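Local coordinates for protein bifunctional endomannanase/endoglucanase (Caldanaerobius polysaccharolyticus, PDB 3W0K) that hydrolyses beta-linked mannan and glucan chains internally, as a family 5 glycoside hydrolase built on a TIM barrel, at residues Pro42-Phe47 with Leu83-Gly88; Arg50-Phe55 with Asp95-Asn100; Tyr89-Asn94 with Leu134-Pro139; Ile171-Leu176 with Val191-Arg196. One frame throughout, in Å; residues are numbered along the deposited sequence.

Contact 1 (Pro42-Phe47 with Leu83-Gly88); sequences PVDYRF and LHRAPG
Val43 O takes hydrogen bonds from two successive backbone amides, His84 N at 2.8 Å and Arg85 N at 3.2 Å, because a beta bulge puts the second and third strands of the (beta/alpha)8 barrel out of step by one residue. Past the bulge the parallel pairing resumes with Tyr45 N donating to Arg85 O, and before it Val43 CG2 packs on Leu83 CD2. Pro42 CB rests against His84 CB, and the imidazole beyond it hydrogen-bonds the bound Tris molecule. With CG between the backbone N and the carbonyl carbon (chi1 83°), the Tyr45 ring is turned over Pro87. Pro87 CA makes a CH-pi contact 4.1 Å from the centroid of the Tyr45 ring; Arg46 CG covers the opposite face, and Arg85 O sits at the edge, in plane. The phenol hydroxyl ends on Glu97, which also takes a salt bridge from Arg85. Asp44 is held by Arg46, which grips its carboxylate side-on, NE meeting the syn lone pair of OD1 and NH2 that of OD2, while Arg46 N reaches Asp44 OD1 from above the carboxylate plane and closes an Asx turn. Arg85 lies alongside, its CD 3.3 Å from Asp44 OD1, and a water joins the two side chains, donating to Asp44 OD2 at 2.7 Å and accepting from Arg85 NE at 2.9 Å.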
loop_
_atom_site.group_PDB
_atom_site.type_symbol
_atom_site.label_atom_id
_atom_site.label_comp_id
_atom_site.label_asym_id
_atom_site.label_seq_id
_atom_site.Cartn_x
_atom_site.Cartn_y
_atom_site.Cartn_z
ATOM N N PRO A 42 4.836 3.680 3.555
ATOM C CA PRO A 42 5.743 2.628 3.072
ATOM C C PRO A 42 7.182 3.125 3.218
ATOM O O PRO A 42 7.546 4.147 2.641
ATOM C CB PRO A 42 5.333 2.476 1.606
ATOM C CG PRO A 42 4.903 3.870 1.232
ATOM C CD PRO A 42 4.103 4.304 2.437
ATOM N N VAL A 43 7.996 2.406 3.987
ATOM C CA VAL A 43 9.373 2.838 4.223
ATOM C C VAL A 43 10.476 1.896 3.738
ATOM O O VAL A 43 10.250 0.706 3.526
ATOM C CB VAL A 43 9.610 3.177 5.725
ATOM C CG1 VAL A 43 8.554 4.164 6.215
ATOM C CG2 VAL A 43 9.595 1.917 6.581
ATOM N N ASP A 44 11.670 2.464 3.581
ATOM C CA ASP A 44 12.872 1.760 3.130
ATOM C C ASP A 44 13.749 1.552 4.372
ATOM O O ASP A 44 14.212 2.522 4.973
ATOM C CB ASP A 44 13.590 2.654 2.103
ATOM C CG ASP A 44 14.779 1.983 1.434
ATOM O OD1 ASP A 44 15.394 1.066 2.013
ATOM O OD2 ASP A 44 15.113 2.406 0.309
ATOM N N TYR A 45 13.985 0.294 4.745
ATOM C CA TYR A 45 14.788 -0.013 5.932
ATOM C C TYR A 45 16.219 0.522 5.881
ATOM O O TYR A 45 16.878 0.627 6.917
ATOM C CB TYR A 45 14.794 -1.525 6.221
ATOM C CG TYR A 45 15.792 -2.332 5.418
ATOM C CD1 TYR A 45 17.034 -2.667 5.955
ATOM C CD2 TYR A 45 15.497 -2.764 4.128
ATOM C CE1 TYR A 45 17.963 -3.409 5.228
ATOM C CE2 TYR A 45 16.417 -3.512 3.390
ATOM C CZ TYR A 45 17.648 -3.829 3.949
ATOM O OH TYR A 45 18.567 -4.563 3.235
ATOM N N ARG A 46 16.697 0.862 4.685
ATOM C CA ARG A 46 18.054 1.386 4.541
ATOM C C ARG A 46 18.219 2.772 5.165
ATOM O O ARG A 46 19.343 3.238 5.370
ATOM C CB ARG A 46 18.483 1.393 3.075
ATOM C CG ARG A 46 18.640 0.002 2.487
ATOM C CD ARG A 46 19.034 0.084 1.030
ATOM N NE ARG A 46 18.025 0.804 0.261
ATOM C CZ ARG A 46 18.190 1.227 -0.987
ATOM N NH1 ARG A 46 19.334 1.006 -1.624
ATOM N NH2 ARG A 46 17.206 1.869 -1.600
ATOM N N PHE A 47 17.104 3.432 5.470
ATOM C CA PHE A 47 17.173 4.740 6.116
ATOM C C PHE A 47 17.785 4.610 7.513
ATOM O O PHE A 47 18.340 5.572 8.039
ATOM C CB PHE A 47 15.786 5.380 6.226
ATOM C CG PHE A 47 15.406 6.225 5.041
ATOM C CD1 PHE A 47 15.952 7.494 4.871
ATOM C CD2 PHE A 47 14.475 5.769 4.113
ATOM C CE1 PHE A 47 15.573 8.299 3.793
ATOM C CE2 PHE A 47 14.088 6.566 3.033
ATOM C CZ PHE A 47 14.638 7.834 2.874
ATOM N N LEU A 83 6.799 -1.868 5.745
ATOM C CA LEU A 83 8.178 -2.019 5.296
ATOM C C LEU A 83 8.040 -2.259 3.792
ATOM O O LEU A 83 7.549 -3.309 3.367
ATOM C CB LEU A 83 8.886 -3.208 5.958
ATOM C CG LEU A 83 9.356 -3.047 7.406
ATOM C CD1 LEU A 83 10.218 -4.247 7.789
ATOM C CD2 LEU A 83 10.160 -1.765 7.562
ATOM N N HIS A 84 8.363 -1.239 3.000
ATOM C CA HIS A 84 8.271 -1.336 1.546
ATOM C C HIS A 84 9.486 -2.090 1.027
ATOM O O HIS A 84 9.370 -2.958 0.153
ATOM C CB HIS A 84 8.179 0.045 0.913
ATOM C CG HIS A 84 7.796 0.003 -0.529
ATOM N ND1 HIS A 84 8.727 -0.021 -1.543
ATOM C CD2 HIS A 84 6.584 -0.081 -1.128
ATOM C CE1 HIS A 84 8.106 -0.125 -2.705
ATOM N NE2 HIS A 84 6.806 -0.163 -2.479
ATOM N N ARG A 85 10.657 -1.660 1.481
ATOM C CA ARG A 85 11.896 -2.359 1.179
ATOM C C ARG A 85 12.224 -2.895 2.565
ATOM O O ARG A 85 12.390 -2.125 3.519
ATOM C CB ARG A 85 13.020 -1.446 0.675
ATOM C CG ARG A 85 14.338 -2.223 0.484
ATOM C CD ARG A 85 15.424 -1.413 -0.210
ATOM N NE ARG A 85 15.103 -1.149 -1.611
ATOM C CZ ARG A 85 15.342 -1.981 -2.620
ATOM N NH1 ARG A 85 15.916 -3.162 -2.410
ATOM N NH2 ARG A 85 14.994 -1.629 -3.853
ATOM N N ALA A 86 12.160 -4.213 2.686
ATOM C CA ALA A 86 12.429 -4.910 3.937
ATOM C C ALA A 86 13.708 -5.713 3.775
ATOM O O ALA A 86 14.202 -5.870 2.660
ATOM C CB ALA A 86 11.263 -5.854 4.250
ATOM N N PRO A 87 14.298 -6.180 4.888
ATOM C CA PRO A 87 15.526 -6.972 4.772
ATOM C C PRO A 87 15.310 -8.140 3.811
ATOM O O PRO A 87 14.472 -9.017 4.055
ATOM C CB PRO A 87 15.736 -7.468 6.198
ATOM C CG PRO A 87 15.277 -6.302 7.007
ATOM C CD PRO A 87 14.001 -5.876 6.302
ATOM N N GLY A 88 16.023 -8.108 2.690
ATOM C CA GLY A 88 15.911 -9.168 1.707
ATOM C C GLY A 88 14.792 -9.067 0.686
ATOM O O GLY A 88 14.564 -10.025 -0.053
HETATM O O HOH W 1 13.643 1.343 -1.729
#

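Contact 2 (Arg50-Phe55 with Asp95-Asn100); sequences RNFDYF and DIERDN
Phe52 and Arg98 mark the closest backbone approach, with CA atoms 7.4 Å apart, where a type I' turn from Arg50 to Asp53 faces the irregular chain at Glu97-Asp99. Their side chains slide past each other in opposite directions: Arg98 CB stands 3.5 Å from the centroid of the Phe52 ring, almost on its normal, and farther along the guanidinium lays one face over Phe52 CB. Arg98 bends at chi3 (69°), and its NE and NH2 clasp the two oxygens of Asp99. Tyr54 OH donates to Asp99 OD2 at 2.6 Å, approaching from above the carboxylate plane, whereas Arg98 NH2 uses the syn lone pair of that oxygen, which is thus gripped twice. Asp99 OD1 has a further partner in Arg106 of helix 105-121. A water ties Tyr54 OH to Asp99 N and to Glu97 OE1, whose carboxylate also serves Tyr45 of contact 1. The arrangement joins two beta-alpha loops of the TIM barrel, those after its second and third strands.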
loop_
_atom_site.group_PDB
_atom_site.type_symbol
_atom_site.label_atom_id
_atom_site.label_comp_id
_atom_site.label_asym_id
_atom_site.label_seq_id
_atom_site.Cartn_x
_atom_site.Cartn_y
_atom_site.Cartn_z
ATOM N N ARG A 50 22.636 0.219 7.719
ATOM C CA ARG A 50 23.770 0.359 6.821
ATOM C C ARG A 50 24.354 -0.991 6.424
ATOM O O ARG A 50 24.548 -1.866 7.265
ATOM C CB ARG A 50 24.856 1.229 7.465
ATOM C CG ARG A 50 26.023 1.540 6.536
ATOM C CD ARG A 50 26.733 2.829 6.934
ATOM N NE ARG A 50 25.867 4.002 6.797
ATOM C CZ ARG A 50 25.564 4.592 5.641
ATOM N NH1 ARG A 50 26.055 4.127 4.499
ATOM N NH2 ARG A 50 24.769 5.653 5.628
ATOM N N ASN A 51 24.572 -1.157 5.122
ATOM C CA ASN A 51 25.160 -2.367 4.553
ATOM C C ASN A 51 24.619 -3.702 5.084
ATOM O O ASN A 51 25.384 -4.597 5.459
ATOM C CB ASN A 51 26.686 -2.311 4.698
ATOM C CG ASN A 51 27.395 -3.313 3.807
ATOM O OD1 ASN A 51 26.965 -3.577 2.682
ATOM N ND2 ASN A 51 28.490 -3.878 4.309
ATOM N N PHE A 52 23.294 -3.817 5.121
ATOM C CA PHE A 52 22.604 -5.034 5.559
ATOM C C PHE A 52 22.874 -5.467 6.998
ATOM O O PHE A 52 22.647 -6.622 7.356
ATOM C CB PHE A 52 22.918 -6.182 4.586
ATOM C CG PHE A 52 22.836 -5.779 3.142
ATOM C CD1 PHE A 52 21.604 -5.519 2.550
ATOM C CD2 PHE A 52 23.994 -5.595 2.392
ATOM C CE1 PHE A 52 21.529 -5.073 1.228
ATOM C CE2 PHE A 52 23.931 -5.151 1.073
ATOM C CZ PHE A 52 22.694 -4.889 0.491
ATOM N N ASP A 53 23.328 -4.523 7.823
ATOM C CA ASP A 53 23.624 -4.770 9.238
ATOM C C ASP A 53 22.295 -4.605 9.990
ATOM O O ASP A 53 22.116 -3.668 10.774
ATOM C CB ASP A 53 24.648 -3.725 9.701
ATOM C CG ASP A 53 25.265 -4.036 11.055
ATOM O OD1 ASP A 53 24.908 -5.042 11.700
ATOM O OD2 ASP A 53 26.129 -3.241 11.474
ATOM N N TYR A 54 21.378 -5.540 9.747
ATOM C CA TYR A 54 20.029 -5.516 10.319
ATOM C C TYR A 54 19.944 -5.350 11.824
ATOM O O TYR A 54 19.048 -4.672 12.327
ATOM C CB TYR A 54 19.254 -6.785 9.945
ATOM C CG TYR A 54 19.371 -7.214 8.498
ATOM C CD1 TYR A 54 19.091 -6.331 7.454
ATOM C CD2 TYR A 54 19.765 -8.513 8.179
ATOM C CE1 TYR A 54 19.204 -6.735 6.122
ATOM C CE2 TYR A 54 19.878 -8.928 6.854
ATOM C CZ TYR A 54 19.597 -8.034 5.833
ATOM O OH TYR A 54 19.707 -8.445 4.524
ATOM N N PHE A 55 20.866 -5.982 12.540
ATOM C CA PHE A 55 20.856 -5.925 13.993
ATOM C C PHE A 55 21.485 -4.701 14.646
ATOM O O PHE A 55 21.558 -4.620 15.874
ATOM C CB PHE A 55 21.394 -7.232 14.565
ATOM C CG PHE A 55 20.535 -8.411 14.231
ATOM C CD1 PHE A 55 19.492 -8.788 15.073
ATOM C CD2 PHE A 55 20.721 -9.106 13.042
ATOM C CE1 PHE A 55 18.643 -9.836 14.732
ATOM C CE2 PHE A 55 19.876 -10.158 12.691
ATOM C CZ PHE A 55 18.836 -10.521 13.536
ATOM N N ASP A 95 16.991 -6.783 -6.838
ATOM C CA ASP A 95 18.382 -7.153 -7.111
ATOM C C ASP A 95 19.389 -6.365 -6.272
ATOM O O ASP A 95 20.549 -6.762 -6.154
ATOM C CB ASP A 95 18.700 -6.973 -8.602
ATOM C CG ASP A 95 18.574 -5.529 -9.056
ATOM O OD1 ASP A 95 17.480 -4.950 -8.906
ATOM O OD2 ASP A 95 19.568 -4.975 -9.568
ATOM N N ILE A 96 18.946 -5.232 -5.729
ATOM C CA ILE A 96 19.771 -4.367 -4.885
ATOM C C ILE A 96 19.990 -5.011 -3.510
ATOM O O ILE A 96 20.954 -4.693 -2.811
ATOM C CB ILE A 96 19.106 -2.962 -4.730
ATOM C CG1 ILE A 96 19.226 -2.187 -6.044
ATOM C CG2 ILE A 96 19.715 -2.173 -3.575
ATOM C CD1 ILE A 96 18.584 -0.812 -6.005
ATOM N N GLU A 97 19.092 -5.913 -3.121
ATOM C CA GLU A 97 19.224 -6.598 -1.838
ATOM C C GLU A 97 20.327 -7.639 -1.906
ATOM O O GLU A 97 20.609 -8.194 -2.971
ATOM C CB GLU A 97 17.917 -7.300 -1.458
ATOM C CG GLU A 97 16.779 -6.364 -1.080
ATOM C CD GLU A 97 17.128 -5.474 0.097
ATOM O OE1 GLU A 97 17.576 -5.997 1.140
ATOM O OE2 GLU A 97 16.982 -4.247 -0.026
ATOM N N ARG A 98 20.962 -7.890 -0.766
ATOM C CA ARG A 98 22.015 -8.897 -0.683
ATOM C C ARG A 98 21.357 -10.263 -0.497
ATOM O O ARG A 98 21.702 -11.235 -1.171
ATOM C CB ARG A 98 22.921 -8.621 0.522
ATOM C CG ARG A 98 24.052 -9.626 0.698
ATOM C CD ARG A 98 24.735 -9.477 2.052
ATOM N NE ARG A 98 23.859 -9.895 3.145
ATOM C CZ ARG A 98 24.126 -9.731 4.438
ATOM N NH1 ARG A 98 25.255 -9.147 4.823
ATOM N NH2 ARG A 98 23.262 -10.161 5.347
ATOM N N ASP A 99 20.373 -10.304 0.396
ATOM C CA ASP A 99 19.658 -11.527 0.739
ATOM C C ASP A 99 18.284 -11.651 0.097
ATOM O O ASP A 99 17.782 -10.709 -0.517
ATOM C CB ASP A 99 19.463 -11.594 2.257
ATOM C CG ASP A 99 20.752 -11.405 3.024
ATOM O OD1 ASP A 99 21.817 -11.806 2.515
ATOM O OD2 ASP A 99 20.693 -10.865 4.148
ATOM N N ASN A 100 17.689 -12.829 0.270
ATOM C CA ASN A 100 16.350 -13.130 -0.221
ATOM C C ASN A 100 15.495 -13.481 0.993
ATOM O O ASN A 100 15.613 -14.567 1.563
ATOM C CB ASN A 100 16.361 -14.309 -1.195
ATOM C CG ASN A 100 14.959 -14.740 -1.597
ATOM O OD1 ASN A 100 13.984 -14.026 -1.353
ATOM N ND2 ASN A 100 14.847 -15.922 -2.188
HETATM O O HOH W 2 19.371 -7.955 1.805
#

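Contact 3 (Tyr89-Asn94 with Leu134-Pro139); sequences YCINRN and LVNEPP. With TRS (2-amino-2-hydroxymethyl-propane-1,3-diol), chain C.
A chi1 of -176° carries the Tyr89 ring straight out to the chain at Glu137, whose own side chain, with chi1 -57° and an extended course beyond CG, runs instead to the bound Tris. Tyr89 OH donates to Glu137 O at 2.7 Å, in the carbonyl plane, and Asn136 O joins that oxygen at the ring edge. Val135 CG2 touches Tyr89 CD2, and Pro139 CD comes within 3.5 Å of Tyr89 CZ. A phenylalanine here would probably leave the buried Glu137 carbonyl without its hydroxyl donor. Ile91 lays CD1 by Glu137 O and CG2 3.6 Å from Glu137 OE1, while a water links Ile91 N with Asn136 O and ND2. Tris N donates to Glu137 OE1 at 2.9 Å, and Asn92 ND2 reaches Tris O1 weakly; Arg196 pairs with Glu137 OE2, and Arg40 holds Asn136 OD1. Asn136-Glu137-Pro138 is the Asn-Glu-Pro signature of family 5, just past the fourth barrel strand, consistent with Glu137 being the general acid/base, as in other enzymes of the family.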
loop_
_atom_site.group_PDB
_atom_site.type_symbol
_atom_site.label_atom_id
_atom_site.label_comp_id
_atom_site.label_asym_id
_atom_site.label_seq_id
_atom_site.Cartn_x
_atom_site.Cartn_y
_atom_site.Cartn_z
ATOM N N TYR A 89 14.076 -7.944 0.638
ATOM C CA TYR A 89 13.005 -7.808 -0.351
ATOM C C TYR A 89 12.391 -6.442 -0.597
ATOM O O TYR A 89 12.100 -5.692 0.325
ATOM C CB TYR A 89 11.831 -8.760 -0.051
ATOM C CG TYR A 89 10.741 -8.706 -1.113
ATOM C CD1 TYR A 89 10.973 -9.213 -2.390
ATOM C CD2 TYR A 89 9.504 -8.107 -0.859
ATOM C CE1 TYR A 89 10.008 -9.126 -3.390
ATOM C CE2 TYR A 89 8.528 -8.013 -1.858
ATOM C CZ TYR A 89 8.790 -8.528 -3.120
ATOM O OH TYR A 89 7.841 -8.467 -4.118
ATOM N N CYS A 90 12.157 -6.171 -1.877
ATOM C CA CYS A 90 11.448 -4.982 -2.341
ATOM C C CYS A 90 10.947 -5.381 -3.718
ATOM O O CYS A 90 11.688 -5.979 -4.500
ATOM C CB CYS A 90 12.320 -3.729 -2.439
ATOM S SG CYS A 90 11.325 -2.250 -2.889
ATOM N N ILE A 91 9.679 -5.101 -4.003
ATOM C CA ILE A 91 9.127 -5.459 -5.304
ATOM C C ILE A 91 9.843 -4.690 -6.417
ATOM O O ILE A 91 9.938 -5.165 -7.549
ATOM C CB ILE A 91 7.599 -5.257 -5.351
ATOM C CG1 ILE A 91 7.033 -5.883 -6.632
ATOM C CG2 ILE A 91 7.252 -3.779 -5.244
ATOM C CD1 ILE A 91 5.551 -6.175 -6.570
ATOM N N ASN A 92 10.382 -3.523 -6.068
ATOM C CA ASN A 92 11.129 -2.701 -7.014
ATOM C C ASN A 92 12.611 -2.901 -6.738
ATOM O O ASN A 92 13.053 -2.788 -5.591
ATOM C CB ASN A 92 10.785 -1.222 -6.833
ATOM C CG ASN A 92 9.312 -0.939 -7.019
ATOM O OD1 ASN A 92 8.724 -1.290 -8.042
ATOM N ND2 ASN A 92 8.708 -0.297 -6.029
ATOM N N ARG A 93 13.372 -3.203 -7.785
ATOM C CA ARG A 93 14.813 -3.412 -7.663
ATOM C C ARG A 93 15.196 -4.357 -6.524
ATOM O O ARG A 93 15.972 -4.004 -5.633
ATOM C CB ARG A 93 15.540 -2.071 -7.509
ATOM C CG ARG A 93 15.401 -1.142 -8.712
ATOM C CD ARG A 93 15.866 -1.819 -9.998
ATOM N NE ARG A 93 17.247 -2.297 -9.915
ATOM C CZ ARG A 93 18.318 -1.548 -10.160
ATOM N NH1 ARG A 93 18.180 -0.274 -10.507
ATOM N NH2 ARG A 93 19.530 -2.076 -10.060
ATOM N N ASN A 94 14.639 -5.562 -6.556
ATOM C CA ASN A 94 14.937 -6.563 -5.538
ATOM C C ASN A 94 16.401 -7.009 -5.662
ATOM O O ASN A 94 16.990 -7.505 -4.698
ATOM C CB ASN A 94 13.996 -7.763 -5.700
ATOM C CG ASN A 94 13.977 -8.662 -4.485
ATOM O OD1 ASN A 94 14.155 -8.209 -3.354
ATOM N ND2 ASN A 94 13.744 -9.949 -4.712
ATOM N N LEU A 134 3.200 -5.714 7.358
ATOM C CA LEU A 134 4.457 -6.463 7.319
ATOM C C LEU A 134 5.456 -6.275 6.187
ATOM O O LEU A 134 6.618 -5.933 6.430
ATOM C CB LEU A 134 4.196 -7.950 7.581
ATOM C CG LEU A 134 3.360 -8.237 8.834
ATOM C CD1 LEU A 134 3.413 -9.729 9.136
ATOM C CD2 LEU A 134 3.882 -7.454 10.041
ATOM N N VAL A 135 5.029 -6.515 4.956
ATOM C CA VAL A 135 5.933 -6.357 3.830
ATOM C C VAL A 135 5.131 -6.036 2.580
ATOM O O VAL A 135 4.147 -6.704 2.262
ATOM C CB VAL A 135 6.850 -7.611 3.645
ATOM C CG1 VAL A 135 6.023 -8.888 3.518
ATOM C CG2 VAL A 135 7.770 -7.426 2.441
ATOM N N ASN A 136 5.537 -4.976 1.893
ATOM C CA ASN A 136 4.825 -4.559 0.701
ATOM C C ASN A 136 4.875 -5.539 -0.457
ATOM O O ASN A 136 5.931 -6.056 -0.806
ATOM C CB ASN A 136 5.340 -3.204 0.208
ATOM C CG ASN A 136 4.630 -2.746 -1.055
ATOM O OD1 ASN A 136 3.501 -2.272 -1.000
ATOM N ND2 ASN A 136 5.278 -2.925 -2.203
ATOM N N GLU A 137 3.702 -5.786 -1.029
ATOM C CA GLU A 137 3.529 -6.620 -2.214
ATOM C C GLU A 137 4.497 -7.782 -2.473
ATOM O O GLU A 137 5.397 -7.671 -3.312
ATOM C CB GLU A 137 3.504 -5.692 -3.440
ATOM C CG GLU A 137 2.409 -4.617 -3.370
ATOM C CD GLU A 137 2.582 -3.476 -4.368
ATOM O OE1 GLU A 137 3.712 -3.229 -4.843
ATOM O OE2 GLU A 137 1.573 -2.796 -4.664
ATOM N N PRO A 138 4.334 -8.907 -1.749
ATOM C CA PRO A 138 5.201 -10.078 -1.938
ATOM C C PRO A 138 5.120 -10.510 -3.406
ATOM O O PRO A 138 4.136 -10.220 -4.094
ATOM C CB PRO A 138 4.575 -11.119 -1.007
ATOM C CG PRO A 138 4.017 -10.289 0.094
ATOM C CD PRO A 138 3.384 -9.130 -0.645
ATOM N N PRO A 139 6.148 -11.217 -3.904
ATOM C CA PRO A 139 6.184 -11.668 -5.297
ATOM C C PRO A 139 5.241 -12.806 -5.655
ATOM O O PRO A 139 4.481 -13.303 -4.821
ATOM C CB PRO A 139 7.642 -12.081 -5.472
ATOM C CG PRO A 139 7.972 -12.664 -4.139
ATOM C CD PRO A 139 7.342 -11.678 -3.169
HETATM C C TRS C . 4.104 0.583 -5.770
HETATM C C1 TRS C . 5.489 0.093 -6.259
HETATM C C2 TRS C . 4.334 1.071 -4.357
HETATM C C3 TRS C . 3.530 1.846 -6.432
HETATM N N TRS C . 3.140 -0.529 -5.846
HETATM O O1 TRS C . 6.062 -0.872 -5.256
HETATM O O2 TRS C . 4.212 -0.110 -3.425
HETATM O O3 TRS C . 3.162 1.583 -7.880
HETATM O O HOH W 3 7.907 -4.357 -1.739
#

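Contact 4 (Ile171-Leu176 with Val191-Arg196); sequences IVIDGL and VVHSGR
The His193 ring carries Ile173 CD1 over one face, 4.1 Å from its centroid, and Val191 O at its edge, in plane; the Arg196 guanidinium has Ser194 OG at its edge and stands 76° from the Asp174 carboxylate. These groups belong to neighbouring parallel strands, the fifth and sixth of the TIM barrel, joined in a beta-alpha-beta unit. The backbone ladder runs from Val192 N on Ile171 O through Ile173 N on Val192 O to Ser194 N on Ile173 O, then Gly175 N on Ser194 O. Val191 CG2 packs on Ile173 CD1 at 3.7 Å, on the His193 side, while Val172 CG1 touches Ser194 CB on the other face. The bend at chi2 (-66°) turns the Arg196 guanidinium back toward Asp174, where NH2 forms a salt bridge, weak as a hydrogen bond, to OD2. Its stronger partner is Glu137, and it also pairs with Glu258. A leucine in its place would probably leave Glu137 and Glu258 without this positive partner and Asp174 with one fewer. A water bonded to Ser194 OG accepts from Arg196 NH1 and donates to Asp174 OD1 at 2.8 Å.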
loop_
_atom_site.group_PDB
_atom_site.type_symbol
_atom_site.label_atom_id
_atom_site.label_comp_id
_atom_site.label_asym_id
_atom_site.label_seq_id
_atom_site.Cartn_x
_atom_site.Cartn_y
_atom_site.Cartn_z
ATOM N N ILE A 171 -2.311 -5.964 12.684
ATOM C CA ILE A 171 -1.362 -6.333 11.646
ATOM C C ILE A 171 -2.059 -6.471 10.301
ATOM O O ILE A 171 -3.198 -6.932 10.221
ATOM C CB ILE A 171 -0.641 -7.652 12.025
ATOM C CG1 ILE A 171 0.204 -7.428 13.284
ATOM C CG2 ILE A 171 0.242 -8.139 10.881
ATOM C CD1 ILE A 171 0.693 -8.704 13.940
ATOM N N VAL A 172 -1.368 -6.025 9.256
ATOM C CA VAL A 172 -1.868 -6.070 7.890
ATOM C C VAL A 172 -0.860 -6.832 7.039
ATOM O O VAL A 172 0.351 -6.700 7.233
ATOM C CB VAL A 172 -2.003 -4.637 7.302
ATOM C CG1 VAL A 172 -2.591 -4.686 5.896
ATOM C CG2 VAL A 172 -2.850 -3.761 8.214
ATOM N N ILE A 173 -1.364 -7.668 6.135
ATOM C CA ILE A 173 -0.507 -8.426 5.226
ATOM C C ILE A 173 -0.973 -8.188 3.797
ATOM O O ILE A 173 -2.176 -8.086 3.540
ATOM C CB ILE A 173 -0.487 -9.948 5.544
ATOM C CG1 ILE A 173 -1.886 -10.557 5.456
ATOM C CG2 ILE A 173 0.119 -10.187 6.920
ATOM C CD1 ILE A 173 -1.874 -12.086 5.566
ATOM N N ASP A 174 -0.017 -8.036 2.883
ATOM C CA ASP A 174 -0.309 -7.783 1.471
ATOM C C ASP A 174 -0.474 -9.063 0.666
ATOM O O ASP A 174 0.191 -10.065 0.928
ATOM C CB ASP A 174 0.806 -6.947 0.829
ATOM C CG ASP A 174 0.800 -5.493 1.278
ATOM O OD1 ASP A 174 0.115 -5.146 2.265
ATOM O OD2 ASP A 174 1.498 -4.687 0.627
ATOM N N GLY A 175 -1.337 -9.002 -0.344
ATOM C CA GLY A 175 -1.569 -10.157 -1.191
ATOM C C GLY A 175 -0.343 -10.588 -1.978
ATOM O O GLY A 175 0.581 -9.800 -2.212
ATOM N N LEU A 176 -0.316 -11.858 -2.364
ATOM C CA LEU A 176 0.799 -12.389 -3.140
ATOM C C LEU A 176 0.752 -11.872 -4.574
ATOM O O LEU A 176 -0.217 -11.225 -4.979
ATOM C CB LEU A 176 0.761 -13.920 -3.137
ATOM C CG LEU A 176 0.939 -14.567 -1.766
ATOM C CD1 LEU A 176 0.794 -16.081 -1.889
ATOM C CD2 LEU A 176 2.302 -14.198 -1.200
ATOM N N VAL A 191 -5.637 -11.124 10.890
ATOM C CA VAL A 191 -4.945 -9.947 10.381
ATOM C C VAL A 191 -5.731 -9.379 9.208
ATOM O O VAL A 191 -6.602 -10.051 8.651
ATOM C CB VAL A 191 -3.508 -10.286 9.896
ATOM C CG1 VAL A 191 -2.679 -10.831 11.048
ATOM C CG2 VAL A 191 -3.548 -11.285 8.739
ATOM N N VAL A 192 -5.459 -8.126 8.865
ATOM C CA VAL A 192 -6.131 -7.499 7.735
ATOM C C VAL A 192 -5.441 -7.954 6.454
ATOM O O VAL A 192 -4.214 -7.951 6.377
ATOM C CB VAL A 192 -6.053 -5.955 7.799
ATOM C CG1 VAL A 192 -6.724 -5.339 6.572
ATOM C CG2 VAL A 192 -6.707 -5.443 9.071
ATOM N N HIS A 193 -6.227 -8.411 5.484
ATOM C CA HIS A 193 -5.685 -8.831 4.195
ATOM C C HIS A 193 -5.819 -7.635 3.265
ATOM O O HIS A 193 -6.925 -7.159 2.997
ATOM C CB HIS A 193 -6.436 -10.045 3.652
ATOM C CG HIS A 193 -6.147 -11.308 4.399
ATOM N ND1 HIS A 193 -5.906 -12.508 3.765
ATOM C CD2 HIS A 193 -6.047 -11.554 5.727
ATOM C CE1 HIS A 193 -5.669 -13.440 4.672
ATOM N NE2 HIS A 193 -5.749 -12.888 5.869
ATOM N N SER A 194 -4.682 -7.147 2.782
ATOM C CA SER A 194 -4.651 -5.969 1.932
ATOM C C SER A 194 -4.437 -6.237 0.453
ATOM O O SER A 194 -3.402 -6.782 0.044
ATOM C CB SER A 194 -3.587 -4.995 2.449
ATOM O OG SER A 194 -3.665 -3.743 1.788
ATOM N N GLY A 195 -5.422 -5.811 -0.334
ATOM C CA GLY A 195 -5.384 -5.966 -1.777
ATOM C C GLY A 195 -4.966 -4.702 -2.507
ATOM O O GLY A 195 -4.518 -3.717 -1.898
ATOM N N ARG A 196 -5.173 -4.706 -3.819
ATOM C CA ARG A 196 -4.775 -3.589 -4.662
ATOM C C ARG A 196 -5.813 -3.217 -5.708
ATOM O O ARG A 196 -6.633 -4.045 -6.108
ATOM C CB ARG A 196 -3.464 -3.936 -5.373
ATOM C CG ARG A 196 -2.245 -4.027 -4.459
ATOM C CD ARG A 196 -1.929 -2.665 -3.882
ATOM N NE ARG A 196 -0.681 -2.626 -3.118
ATOM C CZ ARG A 196 -0.583 -2.853 -1.812
ATOM N NH1 ARG A 196 -1.658 -3.162 -1.095
ATOM N NH2 ARG A 196 0.585 -2.676 -1.202
HETATM O O HOH W 4 -1.167 -2.727 1.912
#

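Overall arrangement
The four contacts illustrate how a closed eight-stranded barrel carries its working loops. Contact 1 joins strands two and three as they leave the sheet and contact 4 pairs strands five and six; the centres of the two contacts lie about 17 Å apart. Contact 2 joins the loops after strands two and three, farther out, and contact 3 those after strands three and four. Along the chain contact 2 interleaves with both 1 and 3, contact 3 opens after contact 1 closes, and contact 4 comes last. Tyr45 and Arg85 meet Glu97 between contacts 1 and 2, Leu83 meets Asn136 between 1 and 3, and Glu137 meets Arg196 between 3 and 4. Contact 2 is centred about 13 Å from contact 3, where Tris marks the pocket.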